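Local coordinates for methylated-DNA--protein-cysteine methyltransferase (Thermococcus kodakarensis, PDB 1MGT) that repairs O6-methylguanine and O4-methylthymine in DNA by moving the methyl group irreversibly onto one of its own cysteines, a suicide reaction, at residues 37-42 against 153-158. Sequence-based numbering, arbitrary orientation.
Sequences MKRIHD and YSSGIE
R39 reaches from helix 33-49 of the N-terminal domain and brings one face of its guanidinium against the carbonyl O of S155, a worked example of two domains bridged by one long side chain. That oxygen lies 3.2 Å from R39 NH2 and 3.3 Å from R39 NH1, too badly angled for a hydrogen bond. Beside it, S155 CB packs 4.0 Å from R39 NH1. An extended chain from CG to NE (chi2 180°) carries the guanidinium across to this spot, where NH1 forms a salt bridge with E159 and a hydrogen bond to the carbonyl of F29. With phi 102° and psi 138°, G156, at the N-cap of helix 157-166, has a backbone in which a CB would press on the carbonyl O of S155, which favours glycine. The close packing ends there: on the exposed side, K38 NZ turns back within its own helix to D42 OD1, 3.2 Å away, on that oxygen's syn lone pair. A leucine replacing R39 would probably cost E159 this salt bridge and the S155 carbonyl its flat cover. The chemistry thus implies a domain junction held by an inter-helix ion pair, consistent with ion-pair stabilisation of this hyperthermostable enzyme.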
loop_
_atom_site.group_PDB
_atom_site.type_symbol
_atom_site.label_atom_id
_atom_site.label_comp_id
_atom_site.label_asym_id
_atom_site.label_seq_id
_atom_site.Cartn_x
_atom_site.Cartn_y
_atom_site.Cartn_z
ATOM N N MET A 37 -14.036 4.739 0.925
ATOM C CA MET A 37 -14.730 4.041 2.027
ATOM C C MET A 37 -14.986 2.586 1.761
ATOM O O MET A 37 -14.910 1.728 2.676
ATOM C CB MET A 37 -15.972 4.844 2.416
ATOM C CG MET A 37 -15.604 6.183 3.074
ATOM S SD MET A 37 -14.490 6.084 4.471
ATOM C CE MET A 37 -15.333 4.879 5.495
ATOM N N LYS A 38 -15.270 2.192 0.528
ATOM C CA LYS A 38 -15.475 0.791 0.198
ATOM C C LYS A 38 -14.164 0.020 0.394
ATOM O O LYS A 38 -14.167 -1.104 0.899
ATOM C CB LYS A 38 -15.942 0.681 -1.269
ATOM C CG LYS A 38 -16.174 -0.772 -1.675
ATOM C CD LYS A 38 -16.445 -0.894 -3.162
ATOM C CE LYS A 38 -15.639 -2.026 -3.789
ATOM N NZ LYS A 38 -15.979 -3.350 -3.208
ATOM N N ARG A 39 -13.040 0.612 -0.008
ATOM C CA ARG A 39 -11.737 -0.057 0.160
ATOM C C ARG A 39 -11.342 -0.173 1.632
ATOM O O ARG A 39 -10.754 -1.184 2.019
ATOM C CB ARG A 39 -10.632 0.680 -0.624
ATOM C CG ARG A 39 -10.923 0.551 -2.131
ATOM C CD ARG A 39 -9.803 1.305 -2.935
ATOM N NE ARG A 39 -10.182 1.051 -4.349
ATOM C CZ ARG A 39 -9.743 1.753 -5.384
ATOM N NH1 ARG A 39 -8.904 2.767 -5.227
ATOM N NH2 ARG A 39 -10.189 1.389 -6.594
ATOM N N ILE A 40 -11.689 0.831 2.422
ATOM C CA ILE A 40 -11.406 0.821 3.863
ATOM C C ILE A 40 -12.185 -0.310 4.496
ATOM O O ILE A 40 -11.671 -1.079 5.322
ATOM C CB ILE A 40 -11.720 2.199 4.486
ATOM C CG1 ILE A 40 -10.577 3.190 4.249
ATOM C CG2 ILE A 40 -12.012 2.087 5.989
ATOM C CD1 ILE A 40 -9.284 2.799 4.980
ATOM N N HIS A 41 -13.455 -0.508 4.102
ATOM C CA HIS A 41 -14.269 -1.578 4.647
ATOM C C HIS A 41 -13.764 -2.947 4.223
ATOM O O HIS A 41 -13.687 -3.902 5.010
ATOM C CB HIS A 41 -15.744 -1.393 4.196
ATOM C CG HIS A 41 -16.355 -0.276 5.008
ATOM N ND1 HIS A 41 -16.553 -0.379 6.378
ATOM C CD2 HIS A 41 -16.796 0.942 4.642
ATOM C CE1 HIS A 41 -17.089 0.745 6.797
ATOM N NE2 HIS A 41 -17.252 1.570 5.799
ATOM N N ASP A 42 -13.372 -3.055 2.937
ATOM C CA ASP A 42 -12.835 -4.346 2.466
ATOM C C ASP A 42 -11.570 -4.689 3.248
ATOM O O ASP A 42 -11.343 -5.852 3.582
ATOM C CB ASP A 42 -12.493 -4.272 0.965
ATOM C CG ASP A 42 -13.694 -4.309 0.050
ATOM O OD1 ASP A 42 -13.552 -3.925 -1.137
ATOM O OD2 ASP A 42 -14.793 -4.703 0.467
ATOM N N TYR A 153 -3.289 -5.103 -9.774
ATOM C CA TYR A 153 -3.199 -4.206 -8.630
ATOM C C TYR A 153 -4.528 -4.318 -7.882
ATOM O O TYR A 153 -5.565 -4.103 -8.508
ATOM C CB TYR A 153 -2.947 -2.774 -9.064
ATOM C CG TYR A 153 -2.501 -1.839 -7.969
ATOM C CD1 TYR A 153 -1.357 -2.080 -7.222
ATOM C CD2 TYR A 153 -3.236 -0.686 -7.708
ATOM C CE1 TYR A 153 -0.961 -1.202 -6.224
ATOM C CE2 TYR A 153 -2.847 0.191 -6.717
ATOM C CZ TYR A 153 -1.716 -0.068 -5.977
ATOM O OH TYR A 153 -1.340 0.817 -4.986
ATOM N N SER A 154 -4.508 -4.585 -6.578
ATOM C CA SER A 154 -5.798 -4.726 -5.880
ATOM C C SER A 154 -6.626 -3.473 -5.834
ATOM O O SER A 154 -7.874 -3.581 -5.771
ATOM C CB SER A 154 -5.583 -5.389 -4.520
ATOM O OG SER A 154 -4.617 -4.685 -3.769
ATOM N N SER A 155 -6.046 -2.280 -5.917
ATOM C CA SER A 155 -6.777 -1.036 -5.886
ATOM C C SER A 155 -6.989 -0.358 -7.220
ATOM O O SER A 155 -7.125 0.879 -7.216
ATOM C CB SER A 155 -6.089 -0.022 -4.942
ATOM O OG SER A 155 -6.061 -0.556 -3.638
ATOM N N GLY A 156 -7.023 -1.069 -8.345
ATOM C CA GLY A 156 -7.261 -0.431 -9.623
ATOM C C GLY A 156 -6.073 -0.199 -10.518
ATOM O O GLY A 156 -5.001 0.225 -10.086
ATOM N N ILE A 157 -6.252 -0.447 -11.831
ATOM C CA ILE A 157 -5.173 -0.264 -12.788
ATOM C C ILE A 157 -4.841 1.200 -12.975
ATOM O O ILE A 157 -3.668 1.590 -13.070
ATOM C CB ILE A 157 -5.474 -0.901 -14.159
ATOM C CG1 ILE A 157 -5.857 -2.365 -14.031
ATOM C CG2 ILE A 157 -4.280 -0.745 -15.097
ATOM C CD1 ILE A 157 -4.875 -3.268 -13.331
ATOM N N GLU A 158 -5.862 2.065 -13.002
ATOM C CA GLU A 158 -5.605 3.490 -13.159
ATOM C C GLU A 158 -4.821 4.024 -11.969
ATOM O O GLU A 158 -3.989 4.917 -12.128
ATOM C CB GLU A 158 -6.922 4.269 -13.321
ATOM C CG GLU A 158 -7.553 4.000 -14.689
ATOM C CD GLU A 158 -6.695 4.569 -15.807
ATOM O OE1 GLU A 158 -6.152 5.687 -15.629
ATOM O OE2 GLU A 158 -6.571 3.893 -16.854
#